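Local coordinates for protein computational Design of Enzyme (Synthetic construct, PDB 3TP4) that is a computationally designed enzyme on a TIM-barrel scaffold, probably built to hold an activated serine in a catalytic triad, at residues A[11-15]-A[16-20]; A[193-196]-A[197-200]. All coordinates share one frame; numbering follows the deposited sequence.

Contact 1 of 2, residues A[11-15]-A[16-20]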
ATOM      1  N   ALA A  11      14.931  -1.723   7.306  1.00 30.60           N
ATOM      2  CA  ALA A  11      15.819  -2.563   8.113  1.00 37.42           C
ATOM      3  C   ALA A  11      15.948  -2.053   9.545  1.00 37.69           C
ATOM      4  O   ALA A  11      16.412  -2.783  10.425  1.00 39.52           O
ATOM      5  CB  ALA A  11      17.201  -2.688   7.464  1.00 36.72           C
ATOM      6  N   ASP A  12      15.540  -0.806   9.770  1.00 35.77           N
ATOM      7  CA  ASP A  12      15.580  -0.195  11.098  1.00 33.35           C
ATOM      8  C   ASP A  12      14.206  -0.127  11.778  1.00 36.42           C
ATOM      9  O   ASP A  12      14.037   0.602  12.757  1.00 30.78           O
ATOM     10  CB  ASP A  12      16.147   1.228  11.016  1.00 39.80           C
ATOM     11  CG  ASP A  12      17.633   1.256  10.678  1.00 49.99           C
ATOM     12  OD1 ASP A  12      18.376   0.357  11.125  1.00 54.99           O
ATOM     13  OD2 ASP A  12      18.055   2.184   9.965  1.00 55.13           O
ATOM     14  N   ALA A  13      13.227  -0.859  11.255  1.00 31.88           N
ATOM     15  CA  ALA A  13      11.878  -0.851  11.823  1.00 34.16           C
ATOM     16  C   ALA A  13      11.885  -1.381  13.251  1.00 34.98           C
ATOM     17  O   ALA A  13      12.722  -2.202  13.621  1.00 34.45           O
ATOM     18  CB  ALA A  13      10.916  -1.683  10.968  1.00 30.03           C
ATOM     19  N   THR A  14      10.932  -0.915  14.040  1.00 34.99           N
ATOM     20  CA  THR A  14      10.824  -1.341  15.429  1.00 37.69           C
ATOM     21  C   THR A  14      10.604  -2.848  15.567  1.00 41.96           C
ATOM     22  O   THR A  14      10.237  -3.538  14.609  1.00 37.02           O
ATOM     23  CB  THR A  14       9.685  -0.597  16.144  1.00 34.80           C
ATOM     24  OG1 THR A  14       8.419  -1.057  15.652  1.00 36.68           O
ATOM     25  CG2 THR A  14       9.802   0.900  15.905  1.00 33.89           C
ATOM     26  N   ALA A  15      10.841  -3.346  16.776  1.00 37.00           N
ATOM     27  CA  ALA A  15      10.692  -4.752  17.094  1.00 35.31           C
ATOM     28  C   ALA A  15       9.271  -5.219  16.773  1.00 27.45           C
ATOM     29  O   ALA A  15       9.069  -6.273  16.175  1.00 33.87           O
ATOM     30  CB  ALA A  15      11.000  -4.981  18.588  1.00 35.41           C
ATOM     31  N   GLU A  16       8.291  -4.424  17.187  1.00 30.27           N
ATOM     32  CA  GLU A  16       6.887  -4.793  17.006  1.00 32.11           C
ATOM     33  C   GLU A  16       6.524  -4.842  15.523  1.00 31.28           C
ATOM     34  O   GLU A  16       5.734  -5.685  15.087  1.00 34.58           O
ATOM     35  CB  GLU A  16       5.973  -3.823  17.751  1.00 29.21           C
ATOM     36  CG  GLU A  16       6.020  -3.973  19.290  1.00 33.84           C
ATOM     37  CD  GLU A  16       7.271  -3.354  19.914  1.00 43.13           C
ATOM     38  OE1 GLU A  16       7.982  -2.577  19.232  1.00 40.16           O
ATOM     39  OE2 GLU A  16       7.547  -3.646  21.096  1.00 50.00           O
ATOM     40  N   THR A  17       7.127  -3.941  14.759  1.00 26.59           N
ATOM     41  CA  THR A  17       6.894  -3.851  13.319  1.00 30.33           C
ATOM     42  C   THR A  17       7.477  -5.051  12.583  1.00 33.28           C
ATOM     43  O   THR A  17       6.808  -5.649  11.736  1.00 29.85           O
ATOM     44  CB  THR A  17       7.486  -2.549  12.760  1.00 33.08           C
ATOM     45  OG1 THR A  17       6.877  -1.445  13.434  1.00 29.58           O
ATOM     46  CG2 THR A  17       7.223  -2.433  11.253  1.00 30.42           C
ATOM     47  N   ARG A  18       8.722  -5.400  12.905  1.00 28.96           N
ATOM     48  CA  ARG A  18       9.321  -6.623  12.380  1.00 25.37           C
ATOM     49  C   ARG A  18       8.507  -7.837  12.798  1.00 32.17           C
ATOM     50  O   ARG A  18       8.307  -8.757  12.008  1.00 31.99           O
ATOM     51  CB  ARG A  18      10.788  -6.779  12.822  1.00 30.61           C
ATOM     52  CG  ARG A  18      11.651  -5.522  12.565  1.00 38.57           C
ATOM     53  CD  ARG A  18      13.152  -5.764  12.748  1.00 42.26           C
ATOM     54  NE  ARG A  18      13.492  -6.375  14.030  1.00 51.42           N
ATOM     55  CZ  ARG A  18      13.732  -5.704  15.153  1.00 44.05           C
ATOM     56  NH1 ARG A  18      13.669  -4.381  15.176  1.00 42.94           N
ATOM     57  NH2 ARG A  18      14.036  -6.363  16.261  1.00 45.41           N
ATOM     58  N   SER A  19       8.057  -7.849  14.053  1.00 29.37           N
ATOM     59  CA  SER A  19       7.196  -8.926  14.537  1.00 31.93           C
ATOM     60  C   SER A  19       5.945  -9.063  13.665  1.00 30.31           C
ATOM     61  O   SER A  19       5.563 -10.169  13.258  1.00 32.05           O
ATOM     62  CB  SER A  19       6.778  -8.658  15.990  1.00 30.59           C
ATOM     63  OG  SER A  19       5.900  -9.664  16.451  1.00 29.43           O
ATOM     64  N   LEU A  20       5.299  -7.937  13.387  1.00 28.82           N
ATOM     65  CA  LEU A  20       4.060  -7.963  12.609  1.00 28.84           C
ATOM     66  C   LEU A  20       4.292  -8.587  11.241  1.00 27.54           C
ATOM     67  O   LEU A  20       3.499  -9.408  10.785  1.00 26.89           O
ATOM     68  CB  LEU A  20       3.478  -6.552  12.447  1.00 21.96           C
ATOM     69  CG  LEU A  20       2.213  -6.463  11.581  1.00 22.24           C
ATOM     70  CD1 LEU A  20       1.099  -7.391  12.093  1.00 22.73           C
ATOM     71  CD2 LEU A  20       1.702  -5.025  11.486  1.00 21.50           C
TER
HETATM   72  O   HOH W   1       7.045  -0.394  17.962  1.00 35.28           O
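Arg18 curls back along the first turn of its helix and lays its guanidinium against Ala15, whose CA sits 3.4 Å above the guanidinium plane, displaced toward the rim of the group. The bend at chi3 (-52°) turns the chain toward the N-terminal end, where NH1 gives a hydrogen bond of 2.8 Å to Ala13 O. That oxygen lies at the guanidinium edge, nearly in its plane, and the donor in turn lies in the carbonyl plane. Because NE bonds Val366 O, where strand 366-368 begins, the arginine ties the lead-in to the helix to a second piece of chain. With Arg18 cut back to a methyl, as in an alanine, Ala13 O and Val366 O would probably lose these donors and the flank of Ala15 its cover. Alanine suits position 15, since its lone methyl lets the flat group come close to the backbone while the residue enters the helix; Ser19 N closes the turn on Ala15 O at 2.8 Å. Thr14 is the N-cap. Its OG1 stands between its own backbone N and carbonyl carbon (chi1 71°). There it accepts a hydrogen bond of 2.7 Å from Thr17 OG1. Thr14 OG1 also donates to a water at 2.8 Å. The same water donates to Glu16 OE1 at 2.7 Å, so a threonine hydroxyl, able to give and to take, links two side chains of the turn. Thr17 CG2 meets the methyl of Ala13, 3.8 Å from its CB. Thr14 O receives Arg18 N in an almost straight bond of 2.9 Å. Together these contacts make a threonine N-cap and the hydrogen-bonded first turn of helix 15-27, which packs through Thr17 on Pro167 and Leu214 at the N-terminal ends of the barrel strands.

Contact 2 of 2, residues A[193-196]-A[197-200]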
ATOM      1  N   TYR A 193       5.293   5.878 -11.903  1.00 27.65           N
ATOM      2  CA  TYR A 193       4.691   5.324 -10.697  1.00 26.28           C
ATOM      3  C   TYR A 193       5.773   4.745  -9.770  1.00 26.95           C
ATOM      4  O   TYR A 193       5.745   4.948  -8.552  1.00 23.69           O
ATOM      5  CB  TYR A 193       3.655   4.243 -10.998  1.00 19.75           C
ATOM      6  CG  TYR A 193       3.071   3.692  -9.712  1.00 25.79           C
ATOM      7  CD1 TYR A 193       2.074   4.374  -9.043  1.00 23.33           C
ATOM      8  CD2 TYR A 193       3.561   2.526  -9.144  1.00 33.39           C
ATOM      9  CE1 TYR A 193       1.551   3.904  -7.862  1.00 26.36           C
ATOM     10  CE2 TYR A 193       3.050   2.046  -7.952  1.00 33.25           C
ATOM     11  CZ  TYR A 193       2.039   2.735  -7.324  1.00 26.55           C
ATOM     12  OH  TYR A 193       1.531   2.283  -6.144  1.00 25.31           O
ATOM     13  N   GLN A 194       6.710   4.011 -10.356  1.00 25.60           N
ATOM     14  CA  GLN A 194       7.766   3.378  -9.579  1.00 26.44           C
ATOM     15  C   GLN A 194       8.619   4.423  -8.860  1.00 25.83           C
ATOM     16  O   GLN A 194       8.982   4.237  -7.702  1.00 25.92           O
ATOM     17  CB  GLN A 194       8.631   2.481 -10.474  1.00 25.66           C
ATOM     18  CG  GLN A 194       7.913   1.222 -10.946  1.00 24.15           C
ATOM     19  CD  GLN A 194       8.624   0.539 -12.100  1.00 29.15           C
ATOM     20  OE1 GLN A 194       9.340   1.180 -12.876  1.00 29.13           O
ATOM     21  NE2 GLN A 194       8.426  -0.772 -12.223  1.00 25.39           N
ATOM     22  N   GLU A 195       8.941   5.528  -9.529  1.00 23.90           N
ATOM     23  CA  GLU A 195       9.744   6.544  -8.862  1.00 24.78           C
ATOM     24  C   GLU A 195       8.944   7.248  -7.775  1.00 27.34           C
ATOM     25  O   GLU A 195       9.504   7.627  -6.749  1.00 23.92           O
ATOM     26  CB  GLU A 195      10.349   7.553  -9.849  1.00 25.32           C
ATOM     27  CG  GLU A 195      11.342   6.918 -10.811  1.00 25.82           C
ATOM     28  CD  GLU A 195      12.431   6.111 -10.096  1.00 27.70           C
ATOM     29  OE1 GLU A 195      12.895   6.526  -9.010  1.00 25.63           O
ATOM     30  OE2 GLU A 195      12.822   5.060 -10.630  1.00 26.89           O
ATOM     31  N   LEU A 196       7.634   7.407  -7.986  1.00 22.76           N
ATOM     32  CA  LEU A 196       6.781   8.024  -6.968  1.00 25.54           C
ATOM     33  C   LEU A 196       6.754   7.145  -5.719  1.00 26.32           C
ATOM     34  O   LEU A 196       6.916   7.632  -4.600  1.00 25.56           O
ATOM     35  CB  LEU A 196       5.342   8.223  -7.485  1.00 25.00           C
ATOM     36  CG  LEU A 196       4.255   8.493  -6.430  1.00 27.47           C
ATOM     37  CD1 LEU A 196       4.528   9.774  -5.664  1.00 26.89           C
ATOM     38  CD2 LEU A 196       2.834   8.531  -7.044  1.00 26.81           C
ATOM     39  N   TYR A 197       6.535   5.848  -5.920  1.00 24.38           N
ATOM     40  CA  TYR A 197       6.453   4.916  -4.797  1.00 20.51           C
ATOM     41  C   TYR A 197       7.801   4.894  -4.066  1.00 20.29           C
ATOM     42  O   TYR A 197       7.850   4.939  -2.830  1.00 23.81           O
ATOM     43  CB  TYR A 197       6.084   3.511  -5.292  1.00 21.18           C
ATOM     44  CG  TYR A 197       5.710   2.531  -4.191  1.00 21.69           C
ATOM     45  CD1 TYR A 197       6.684   1.965  -3.371  1.00 23.53           C
ATOM     46  CD2 TYR A 197       4.384   2.153  -3.991  1.00 24.54           C
ATOM     47  CE1 TYR A 197       6.343   1.058  -2.358  1.00 22.14           C
ATOM     48  CE2 TYR A 197       4.033   1.249  -2.986  1.00 24.04           C
ATOM     49  CZ  TYR A 197       5.018   0.709  -2.174  1.00 25.11           C
ATOM     50  OH  TYR A 197       4.668  -0.174  -1.172  1.00 31.60           O
ATOM     51  N   ARG A 198       8.887   4.813  -4.834  1.00 21.74           N
ATOM     52  CA  ARG A 198      10.237   4.702  -4.255  1.00 26.10           C
ATOM     53  C   ARG A 198      10.589   5.947  -3.444  1.00 27.35           C
ATOM     54  O   ARG A 198      11.081   5.845  -2.319  1.00 26.76           O
ATOM     55  CB  ARG A 198      11.288   4.437  -5.343  1.00 25.22           C
ATOM     56  CG  ARG A 198      11.192   3.023  -5.957  1.00 27.19           C
ATOM     57  CD  ARG A 198      11.883   2.943  -7.307  1.00 25.61           C
ATOM     58  NE  ARG A 198      11.737   1.626  -7.924  1.00 23.86           N
ATOM     59  CZ  ARG A 198      12.052   1.356  -9.192  1.00 27.24           C
ATOM     60  NH1 ARG A 198      12.522   2.305  -9.989  1.00 26.19           N
ATOM     61  NH2 ARG A 198      11.893   0.132  -9.668  1.00 28.31           N
ATOM     62  N   PHE A 199      10.338   7.123  -4.019  1.00 27.76           N
ATOM     63  CA  PHE A 199      10.524   8.370  -3.279  1.00 28.61           C
ATOM     64  C   PHE A 199       9.695   8.391  -2.012  1.00 27.42           C
ATOM     65  O   PHE A 199      10.160   8.818  -0.966  1.00 23.84           O
ATOM     66  CB  PHE A 199      10.143   9.587  -4.118  1.00 28.00           C
ATOM     67  CG  PHE A 199      10.184  10.878  -3.349  1.00 26.52           C
ATOM     68  CD1 PHE A 199      11.399  11.479  -3.046  1.00 27.38           C
ATOM     69  CD2 PHE A 199       9.012  11.490  -2.921  1.00 26.03           C
ATOM     70  CE1 PHE A 199      11.446  12.665  -2.336  1.00 29.35           C
ATOM     71  CE2 PHE A 199       9.047  12.682  -2.215  1.00 23.87           C
ATOM     72  CZ  PHE A 199      10.266  13.264  -1.911  1.00 28.20           C
ATOM     73  N   THR A 200       8.445   7.956  -2.110  1.00 26.86           N
ATOM     74  CA  THR A 200       7.573   7.948  -0.943  1.00 27.65           C
ATOM     75  C   THR A 200       8.212   7.146   0.192  1.00 30.43           C
ATOM     76  O   THR A 200       8.221   7.577   1.364  1.00 22.44           O
ATOM     77  CB  THR A 200       6.193   7.357  -1.287  1.00 29.15           C
ATOM     78  OG1 THR A 200       5.501   8.240  -2.181  1.00 25.03           O
ATOM     79  CG2 THR A 200       5.351   7.156  -0.030  1.00 28.79           C
TER
HETATM   80  O   HOH W   2      11.892   2.229 -12.986  1.00 31.99           O
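The guanidinium of Arg198 has Gln194 CB over the centre of one face, 3.8 Å above its plane, and Glu195 OE2 at its edge, close to that plane. Gln194 and Arg198 run side by side, one helical turn apart, with amide and guanidinium planes stacked only 20° apart. The edge carries a short but noticeably bent salt bridge, Arg198 NH1 to Glu195 OE2 at 2.8 Å. The carboxylate is turned 66° to the guanidinium and is approached from above its own plane; the bend at chi2 (-52°) swings it across to the arginine. A water accepts from Arg198 NH1 at 3.1 Å and donates to Gln194 OE1 at 2.8 Å, closing a polar cluster. Each of the three side chains has a further mate: Arg198 NE bonds Pro235 O, Gln194 NE2 bonds Tyr234 O, and Glu195 OE1 takes His376 ND1. Long residues with several donors and acceptors suit this side, where the barrel helix faces the 234-235 loop and, through His376, the C-terminal Ig-like sheet.

Two tyrosines occupy another side and point the same way. Tyr193 OH lies at the edge of the Tyr197 ring, 3.6 Å from CD2, and bonds Trp173 O, so a buried hydroxyl is satisfied while the rings pack beside the sheet. Leu196 O is gripped twice: Thr200 N and Thr200 OG1, each at 2.9 Å, reach it from opposite faces of the carbonyl plane. A threonine can keep its hydroxyl in a buried wall, where OG1 also meets Trp173 NE1. Leucine and phenylalanine suit the neighbouring positions, Leu196 and Phe199 both packing on Leu144 of helix 141-157. Such a helix, polar on one flank and packed on others, linking strands 168-174 and 213-217 in a beta-alpha-beta crossover, is a hallmark of the TIM barrel.

In the fold
Contact 1 precedes contact 2 in the chain, and the two do not touch: their centres are 22 Å apart and their nearest atoms about 13 Å. What they share is the barrel wall. Strand 213-217 meets contact 1 near its start, through Leu214, and contact 2 further along, where Tyr197 makes a weak hydrogen bond to Ala216 O. Contact 1 thus belongs to the N-terminal rim of the barrel, whereas contact 2 lies on its outer helical layer. Ser70, His37 and Glu320, each near the C-terminal end of its strand, have the geometry of a charge relay and could be the designed triad; they belong to neither contact.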